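Local coordinates for protein cytochrome P450 monooxygenase (Rhodococcus sp. ECU0066, PDB 6KBH) that probably inserts an oxygen atom into substrates as a self-sufficient monooxygenase, its heme fed with electrons through FMN and a 2Fe-2S cluster of the same chain, at residues R157-E162 / P184-L189; D246-G251 / G256-Q261; D596-K599 / D604-I607. One frame throughout, in Å; residues are numbered along the deposited sequence.

Interaction 1: R157-E162 / P184-L189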
loop_
_atom_site.group_PDB
_atom_site.type_symbol
_atom_site.label_atom_id
_atom_site.label_comp_id
_atom_site.label_asym_id
_atom_site.label_seq_id
_atom_site.Cartn_x
_atom_site.Cartn_y
_atom_site.Cartn_z
ATOM N N ARG A 157 -16.131 -4.555 -10.305
ATOM C CA ARG A 157 -17.286 -4.688 -9.424
ATOM C C ARG A 157 -18.462 -5.324 -10.157
ATOM O O ARG A 157 -19.196 -6.137 -9.582
ATOM C CB ARG A 157 -17.676 -3.323 -8.860
ATOM C CG ARG A 157 -16.692 -2.772 -7.843
ATOM C CD ARG A 157 -17.178 -1.456 -7.268
ATOM N NE ARG A 157 -16.289 -0.962 -6.223
ATOM C CZ ARG A 157 -16.356 -1.343 -4.953
ATOM N NH1 ARG A 157 -17.269 -2.227 -4.570
ATOM N NH2 ARG A 157 -15.507 -0.843 -4.066
ATOM N N ARG A 158 -18.660 -4.955 -11.425
ATOM C CA ARG A 158 -19.689 -5.597 -12.240
ATOM C C ARG A 158 -19.414 -7.089 -12.388
ATOM O O ARG A 158 -20.297 -7.921 -12.153
ATOM C CB ARG A 158 -19.765 -4.921 -13.611
ATOM C CG ARG A 158 -20.809 -5.518 -14.548
ATOM C CD ARG A 158 -20.824 -4.815 -15.902
ATOM N NE ARG A 158 -19.663 -5.153 -16.723
ATOM C CZ ARG A 158 -19.581 -6.231 -17.498
ATOM N NH1 ARG A 158 -20.594 -7.085 -17.559
ATOM N NH2 ARG A 158 -18.487 -6.456 -18.212
ATOM N N LEU A 159 -18.183 -7.444 -12.764
ATOM C CA LEU A 159 -17.860 -8.844 -13.024
ATOM C C LEU A 159 -17.844 -9.665 -11.740
ATOM O O LEU A 159 -18.234 -10.839 -11.746
ATOM C CB LEU A 159 -16.517 -8.946 -13.743
ATOM C CG LEU A 159 -16.502 -8.418 -15.177
ATOM C CD1 LEU A 159 -15.084 -8.365 -15.712
ATOM C CD2 LEU A 159 -17.382 -9.281 -16.067
ATOM N N THR A 160 -17.386 -9.076 -10.633
ATOM C CA THR A 160 -17.375 -9.805 -9.369
ATOM C C THR A 160 -18.785 -10.197 -8.943
ATOM O O THR A 160 -18.979 -11.268 -8.355
ATOM C CB THR A 160 -16.692 -8.972 -8.280
ATOM O OG1 THR A 160 -15.334 -8.714 -8.660
ATOM C CG2 THR A 160 -16.693 -9.709 -6.951
ATOM N N ARG A 161 -19.784 -9.370 -9.263
ATOM C CA ARG A 161 -21.149 -9.670 -8.849
ATOM C C ARG A 161 -21.895 -10.537 -9.855
ATOM O O ARG A 161 -22.652 -11.431 -9.454
ATOM C CB ARG A 161 -21.936 -8.387 -8.598
ATOM C CG ARG A 161 -23.439 -8.581 -8.732
ATOM C CD ARG A 161 -24.158 -7.471 -8.016
ATOM N NE ARG A 161 -23.407 -7.101 -6.815
ATOM C CZ ARG A 161 -23.460 -5.913 -6.235
ATOM N NH1 ARG A 161 -24.235 -4.967 -6.746
ATOM N NH2 ARG A 161 -22.739 -5.649 -5.150
ATOM N N GLU A 162 -21.687 -10.297 -11.156
ATOM C CA GLU A 162 -22.279 -11.151 -12.183
ATOM C C GLU A 162 -22.071 -12.629 -11.884
ATOM O O GLU A 162 -22.912 -13.462 -12.242
ATOM C CB GLU A 162 -21.686 -10.818 -13.553
ATOM C CG GLU A 162 -22.181 -9.528 -14.172
ATOM C CD GLU A 162 -21.755 -9.390 -15.621
ATOM O OE1 GLU A 162 -21.061 -10.299 -16.125
ATOM O OE2 GLU A 162 -22.108 -8.374 -16.256
ATOM N N PRO A 184 -10.607 -13.066 -12.463
ATOM C CA PRO A 184 -9.339 -12.407 -12.831
ATOM C C PRO A 184 -8.988 -12.522 -14.301
ATOM O O PRO A 184 -8.280 -11.656 -14.830
ATOM C CB PRO A 184 -8.307 -13.115 -11.940
ATOM C CG PRO A 184 -9.090 -13.574 -10.771
ATOM C CD PRO A 184 -10.417 -13.989 -11.332
ATOM N N LEU A 185 -9.466 -13.562 -14.980
ATOM C CA LEU A 185 -9.198 -13.695 -16.405
ATOM C C LEU A 185 -9.943 -12.631 -17.202
ATOM O O LEU A 185 -9.378 -12.016 -18.114
ATOM C CB LEU A 185 -9.578 -15.099 -16.874
ATOM C CG LEU A 185 -9.375 -15.422 -18.353
ATOM C CD1 LEU A 185 -7.926 -15.203 -18.761
ATOM C CD2 LEU A 185 -9.806 -16.852 -18.641
ATOM N N THR A 186 -11.216 -12.395 -16.865
ATOM C CA THR A 186 -12.019 -11.439 -17.624
ATOM C C THR A 186 -11.515 -10.012 -17.436
ATOM O O THR A 186 -11.371 -9.266 -18.412
ATOM C CB THR A 186 -13.496 -11.537 -17.226
ATOM O OG1 THR A 186 -13.629 -11.419 -15.804
ATOM C CG2 THR A 186 -14.103 -12.861 -17.696
ATOM N N VAL A 187 -11.246 -9.607 -16.190
ATOM C CA VAL A 187 -10.806 -8.230 -15.978
ATOM C C VAL A 187 -9.437 -8.009 -16.605
ATOM O O VAL A 187 -9.126 -6.898 -17.051
ATOM C CB VAL A 187 -10.802 -7.862 -14.479
ATOM C CG1 VAL A 187 -12.057 -8.375 -13.786
ATOM C CG2 VAL A 187 -9.553 -8.357 -13.802
ATOM N N ALA A 188 -8.603 -9.051 -16.664
ATOM C CA ALA A 188 -7.345 -8.921 -17.382
ATOM C C ALA A 188 -7.604 -8.622 -18.849
ATOM O O ALA A 188 -6.977 -7.729 -19.429
ATOM C CB ALA A 188 -6.502 -10.186 -17.226
ATOM N N LEU A 189 -8.562 -9.323 -19.456
ATOM C CA LEU A 189 -8.935 -9.007 -20.829
ATOM C C LEU A 189 -9.443 -7.574 -20.937
ATOM O O LEU A 189 -9.079 -6.847 -21.869
ATOM C CB LEU A 189 -9.979 -10.005 -21.329
ATOM C CG LEU A 189 -9.402 -11.412 -21.490
ATOM C CD1 LEU A 189 -10.505 -12.426 -21.683
ATOM C CD2 LEU A 189 -8.417 -11.459 -22.647
#
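L159 meets T186 and V187 through a single methyl, CD1, and the rest of the segment 157-162 turns to other neighbours. First in order, R157 directs its guanidinium away from 184-189 and pairs in a salt bridge with E408 on helix 396-413. R158 extends out from the helix and touches H190, the residue right after L189. L159 then fills the contact. With CG set beside its own backbone N and anti to the carbonyl carbon (chi1 -69°), the side chain reaches across to the second helix, and CD1 stops between two consecutive residues. On one of them it lies 3.6 Å from V187 CG1, an apolar contact with the two side chains passing alongside each other, their ends pointing opposite ways. On the other it sits 3.4 Å from T186 OG1 and 3.9 Å from T186 CB, the leucine running at a slant to the threonine. That hydroxyl is buried yet satisfied, since it is hydrogen-bonded to V183 O in its own helix, so the methyl rests on an oxygen already engaged. T160 bonds likewise to V156 O and packs on F406 and V183. R161 forms a salt bridge with E409. The V187 side chain, about 7 Å from the heme, also touches E402. Helices 153-164 and 183-192 thus pack on each other and on helix 396-413, the helix following the heme-ligating C393; they probably correspond to helices D, E and L of the helical bundle at the core of the cytochrome P450 fold.

Interaction 2: D246-G251 / G256-Q261; sequences DPDGHG and GIRVQQ
R258 reaches back along the loop 246-251 and meets P247 and D248 with its guanidinium, while P247 also packs on I257. The polar contacts converge on the carbonyl of P247. R258 NE lies 2.7 Å from P247 O, but the N-H...O angle of 121° makes this a weak, bent hydrogen bond. NH2 makes a second weak bond to the same oxygen, with the position of NH2 less certain in the model. The oxygen lies at the edge of the guanidinium, near its plane, and so is approached by two nitrogens of one group. It also takes a weak bond from the backbone N of G249 at 2.9 Å, where the chain folds into an inverse gamma turn centred on D248.

The charged contact is a salt bridge: D248 OD1 stands 3.2 Å from R258 NE, obliquely to the guanidinium, with the carboxylate and guanidinium planes turned 61° apart and the bond again weak. NE is therefore shared between a carboxylate and a carbonyl. The arginine chain is extended from CG to NE, which carries the group from the helix to the turn and lays CD 3.4 Å from D248 OD1.

The apolar contact is small. P247 CB sits 4.0 Å from I257 CG2 and also comes within 4.1 Å of R258 CG.

At the end of the loop G251 takes the N-cap position, with a positive phi of 128° that suits glycine. H250, just before it, meets the ring of H151 edge-to-face. The contact thus lies at the protein surface, where the chain leaves helix 219-242 and is held against helix 252-262, the next helix of the P450 part.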
loop_
_atom_site.group_PDB
_atom_site.type_symbol
_atom_site.label_atom_id
_atom_site.label_comp_id
_atom_site.label_asym_id
_atom_site.label_seq_id
_atom_site.Cartn_x
_atom_site.Cartn_y
_atom_site.Cartn_z
ATOM N N ASP A 246 -7.638 1.474 -33.912
ATOM C CA ASP A 246 -8.330 2.262 -32.886
ATOM C C ASP A 246 -7.368 2.353 -31.704
ATOM O O ASP A 246 -7.577 1.702 -30.670
ATOM C CB ASP A 246 -9.665 1.636 -32.472
ATOM C CG ASP A 246 -10.432 2.469 -31.398
ATOM O OD1 ASP A 246 -9.919 3.499 -30.885
ATOM O OD2 ASP A 246 -11.593 2.093 -31.110
ATOM N N PRO A 247 -6.251 3.086 -31.859
ATOM C CA PRO A 247 -5.296 3.171 -30.743
ATOM C C PRO A 247 -5.808 4.008 -29.586
ATOM O O PRO A 247 -5.513 3.687 -28.429
ATOM C CB PRO A 247 -4.043 3.794 -31.385
ATOM C CG PRO A 247 -4.539 4.578 -32.527
ATOM C CD PRO A 247 -5.776 3.845 -33.041
ATOM N N ASP A 248 -6.604 5.042 -29.857
ATOM C CA ASP A 248 -7.031 5.978 -28.819
ATOM C C ASP A 248 -8.332 5.491 -28.175
ATOM O O ASP A 248 -9.412 6.067 -28.326
ATOM C CB ASP A 248 -7.159 7.380 -29.393
ATOM C CG ASP A 248 -5.855 7.879 -29.996
ATOM O OD1 ASP A 248 -4.827 7.184 -29.844
ATOM O OD2 ASP A 248 -5.850 8.963 -30.613
ATOM N N GLY A 249 -8.192 4.396 -27.428
ATOM C CA GLY A 249 -9.241 3.830 -26.608
ATOM C C GLY A 249 -8.622 3.228 -25.364
ATOM O O GLY A 249 -7.400 3.204 -25.207
ATOM N N HIS A 250 -9.477 2.728 -24.478
ATOM C CA HIS A 250 -9.021 2.264 -23.175
ATOM C C HIS A 250 -8.444 0.855 -23.254
ATOM O O HIS A 250 -8.863 0.025 -24.068
ATOM C CB HIS A 250 -10.168 2.310 -22.166
ATOM C CG HIS A 250 -10.619 3.699 -21.836
ATOM N ND1 HIS A 250 -11.805 3.963 -21.187
ATOM C CD2 HIS A 250 -10.041 4.901 -22.067
ATOM C CE1 HIS A 250 -11.939 5.268 -21.030
ATOM N NE2 HIS A 250 -10.882 5.860 -21.557
ATOM N N GLY A 251 -7.467 0.592 -22.389
ATOM C CA GLY A 251 -6.810 -0.699 -22.348
ATOM C C GLY A 251 -5.301 -0.599 -22.418
ATOM O O GLY A 251 -4.758 0.407 -22.887
ATOM N N GLY A 256 -0.413 0.550 -25.605
ATOM C CA GLY A 256 0.830 0.073 -26.185
ATOM C C GLY A 256 1.008 0.478 -27.634
ATOM O O GLY A 256 2.138 0.616 -28.109
ATOM N N ILE A 257 -0.095 0.664 -28.363
ATOM C CA ILE A 257 0.011 1.020 -29.775
ATOM C C ILE A 257 0.517 2.448 -29.933
ATOM O O ILE A 257 1.312 2.741 -30.833
ATOM C CB ILE A 257 -1.339 0.819 -30.482
ATOM C CG1 ILE A 257 -1.852 -0.604 -30.254
ATOM C CG2 ILE A 257 -1.204 1.096 -31.968
ATOM C CD1 ILE A 257 -3.301 -0.790 -30.626
ATOM N N ARG A 258 0.072 3.358 -29.061
ATOM C CA ARG A 258 0.485 4.752 -29.184
ATOM C C ARG A 258 1.959 4.937 -28.860
ATOM O O ARG A 258 2.615 5.801 -29.453
ATOM C CB ARG A 258 -0.376 5.635 -28.284
ATOM C CG ARG A 258 -1.804 5.158 -28.195
ATOM C CD ARG A 258 -2.682 6.105 -27.402
ATOM N NE ARG A 258 -4.003 5.518 -27.219
ATOM C CZ ARG A 258 -4.482 5.112 -26.048
ATOM N NH1 ARG A 258 -3.752 5.248 -24.952
ATOM N NH2 ARG A 258 -5.690 4.573 -25.974
ATOM N N VAL A 259 2.497 4.146 -27.929
ATOM C CA VAL A 259 3.921 4.246 -27.638
ATOM C C VAL A 259 4.738 3.695 -28.799
ATOM O O VAL A 259 5.890 4.100 -29.005
ATOM C CB VAL A 259 4.259 3.543 -26.308
ATOM C CG1 VAL A 259 3.229 3.889 -25.245
ATOM C CG2 VAL A 259 4.348 2.042 -26.490
ATOM N N GLN A 260 4.159 2.781 -29.586
ATOM C CA GLN A 260 4.838 2.296 -30.783
ATOM C C GLN A 260 5.048 3.424 -31.783
ATOM O O GLN A 260 6.133 3.570 -32.354
ATOM C CB GLN A 260 4.045 1.154 -31.420
ATOM C CG GLN A 260 4.802 0.438 -32.526
ATOM C CD GLN A 260 3.986 -0.652 -33.188
ATOM O OE1 GLN A 260 2.779 -0.760 -32.975
ATOM N NE2 GLN A 260 4.646 -1.471 -33.999
ATOM N N GLN A 261 4.019 4.240 -32.010
ATOM C CA GLN A 261 4.199 5.370 -32.913
ATOM C C GLN A 261 5.096 6.438 -32.298
ATOM O O GLN A 261 5.785 7.160 -33.028
ATOM C CB GLN A 261 2.844 5.960 -33.311
ATOM C CG GLN A 261 1.935 5.035 -34.138
ATOM C CD GLN A 261 2.659 4.201 -35.205
ATOM O OE1 GLN A 261 3.716 4.577 -35.718
ATOM N NE2 GLN A 261 2.067 3.063 -35.549
#

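Interaction 3: D596-K599 / D604-I607; sequences DQVK and DYEI
Y605 lies against V598 and K599 where helix 588-601 returns into strand 605-611, the second half of a beta-alpha-beta crossover in the parallel sheet of the nucleotide-binding-like, Rossmann-type part of the reductase. The side chain starts with CG between the backbone N and the carbonyl carbon (chi1 62°), which turns the ring towards the helix. CB is 3.9 Å from V598 CG1, and CG is at 4.0 Å from the same methyl. The closest approach comes at CD1, 3.5 Å from V598 CG1, which meets the ring obliquely. Farther out, CE1 comes to 4.1 Å from both N and CA of K599, skimming the helix backbone. At the tip OH rests 3.7 Å from K599 CB. The lysine then leads away, extended beyond CG, to a salt bridge between its NZ and D626. Elsewhere the tyrosine meets the ring of H627, the planes about 80° apart, and touches F581 on the neighbouring strand 578-584; V598 also reaches that strand, at Y579. An alanine in place of Y605 would take away the ring and is likely to leave V598 CG1 and K599 CB without the ring they pack on, and H627 without its ring neighbour, opening a gap between helix and strand. Along the strand, I607 CG2 lies in the plane of the tyrosine ring at its edge, 3.6 Å from Y605 CD2.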
loop_
_atom_site.group_PDB
_atom_site.type_symbol
_atom_site.label_atom_id
_atom_site.label_comp_id
_atom_site.label_asym_id
_atom_site.label_seq_id
_atom_site.Cartn_x
_atom_site.Cartn_y
_atom_site.Cartn_z
ATOM N N ASP A 596 -3.574 23.208 29.774
ATOM C CA ASP A 596 -3.887 22.257 30.835
ATOM C C ASP A 596 -2.639 21.529 31.323
ATOM O O ASP A 596 -2.477 21.326 32.534
ATOM C CB ASP A 596 -4.945 21.265 30.357
ATOM C CG ASP A 596 -6.324 21.889 30.258
ATOM O OD1 ASP A 596 -6.523 22.983 30.824
ATOM O OD2 ASP A 596 -7.210 21.279 29.626
ATOM N N GLN A 597 -1.754 21.115 30.404
ATOM C CA GLN A 597 -0.485 20.517 30.821
ATOM C C GLN A 597 0.248 21.419 31.803
ATOM O O GLN A 597 0.764 20.956 32.826
ATOM C CB GLN A 597 0.425 20.233 29.618
ATOM C CG GLN A 597 -0.161 19.414 28.489
ATOM C CD GLN A 597 0.784 18.304 28.035
ATOM O OE1 GLN A 597 0.881 17.258 28.674
ATOM N NE2 GLN A 597 1.528 18.557 26.967
ATOM N N VAL A 598 0.289 22.720 31.511
ATOM C CA VAL A 598 1.087 23.640 32.310
ATOM C C VAL A 598 0.438 23.904 33.662
ATOM O O VAL A 598 1.138 24.132 34.654
ATOM C CB VAL A 598 1.325 24.943 31.534
ATOM C CG1 VAL A 598 2.140 25.918 32.361
ATOM C CG2 VAL A 598 2.029 24.650 30.219
ATOM N N LYS A 599 -0.893 23.882 33.743
ATOM C CA LYS A 599 -1.521 24.012 35.052
ATOM C C LYS A 599 -1.233 22.794 35.918
ATOM O O LYS A 599 -1.159 22.914 37.145
ATOM C CB LYS A 599 -3.026 24.255 34.906
ATOM C CG LYS A 599 -3.938 23.040 35.016
ATOM C CD LYS A 599 -5.291 23.489 35.557
ATOM C CE LYS A 599 -6.310 22.367 35.613
ATOM N NZ LYS A 599 -7.572 22.856 36.231
ATOM N N ASP A 604 4.045 29.056 35.402
ATOM C CA ASP A 604 3.424 30.306 35.002
ATOM C C ASP A 604 3.100 30.345 33.537
ATOM O O ASP A 604 3.920 30.107 32.736
ATOM C CB ASP A 604 4.322 31.477 35.497
ATOM C CG ASP A 604 4.048 32.821 34.814
ATOM O OD1 ASP A 604 3.060 32.960 34.117
ATOM O OD2 ASP A 604 4.848 33.750 34.958
ATOM N N TYR A 605 1.886 30.703 33.201
ATOM C CA TYR A 605 1.498 30.790 31.803
ATOM C C TYR A 605 0.480 31.910 31.630
ATOM O O TYR A 605 -0.216 32.297 32.571
ATOM C CB TYR A 605 0.940 29.456 31.287
ATOM C CG TYR A 605 -0.319 28.993 31.983
ATOM C CD1 TYR A 605 -0.257 28.373 33.223
ATOM C CD2 TYR A 605 -1.566 29.163 31.397
ATOM C CE1 TYR A 605 -1.398 27.942 33.865
ATOM C CE2 TYR A 605 -2.719 28.735 32.033
ATOM C CZ TYR A 605 -2.625 28.125 33.267
ATOM O OH TYR A 605 -3.761 27.694 33.913
ATOM N N GLU A 606 0.406 32.428 30.404
ATOM C CA GLU A 606 -0.487 33.530 30.067
ATOM C C GLU A 606 -1.122 33.234 28.718
ATOM O O GLU A 606 -0.409 33.015 27.739
ATOM C CB GLU A 606 0.282 34.858 30.022
ATOM C CG GLU A 606 -0.564 36.078 30.333
ATOM C CD GLU A 606 0.254 37.353 30.420
ATOM O OE1 GLU A 606 1.304 37.433 29.746
ATOM O OE2 GLU A 606 -0.154 38.273 31.160
ATOM N N ILE A 607 -2.451 33.223 28.648
ATOM C CA ILE A 607 -3.135 32.820 27.424
ATOM C C ILE A 607 -4.009 33.966 26.931
ATOM O O ILE A 607 -4.744 34.585 27.711
ATOM C CB ILE A 607 -3.945 31.523 27.617
ATOM C CG1 ILE A 607 -5.261 31.743 28.336
ATOM C CG2 ILE A 607 -3.199 30.570 28.490
ATOM C CD1 ILE A 607 -6.004 30.444 28.471
#

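From the N terminus the three contacts follow in series, each closing before the next opens, so none nests in or crosses another. Interaction 1 spans the longest loop, 21 residues containing helix and a short strand, and joins two helices of the P450 part. Interaction 2 closes a short return, pinning the loop after helix 219-242 onto helix 252-262; its centre is about 22 Å from that of interaction 1. Interaction 3 is another short closure, from helix to strand, in the reductase part, on the opposite side of the chain's centre from both others, with its centre about 60 Å and 65 Å from those of interactions 1 and 2.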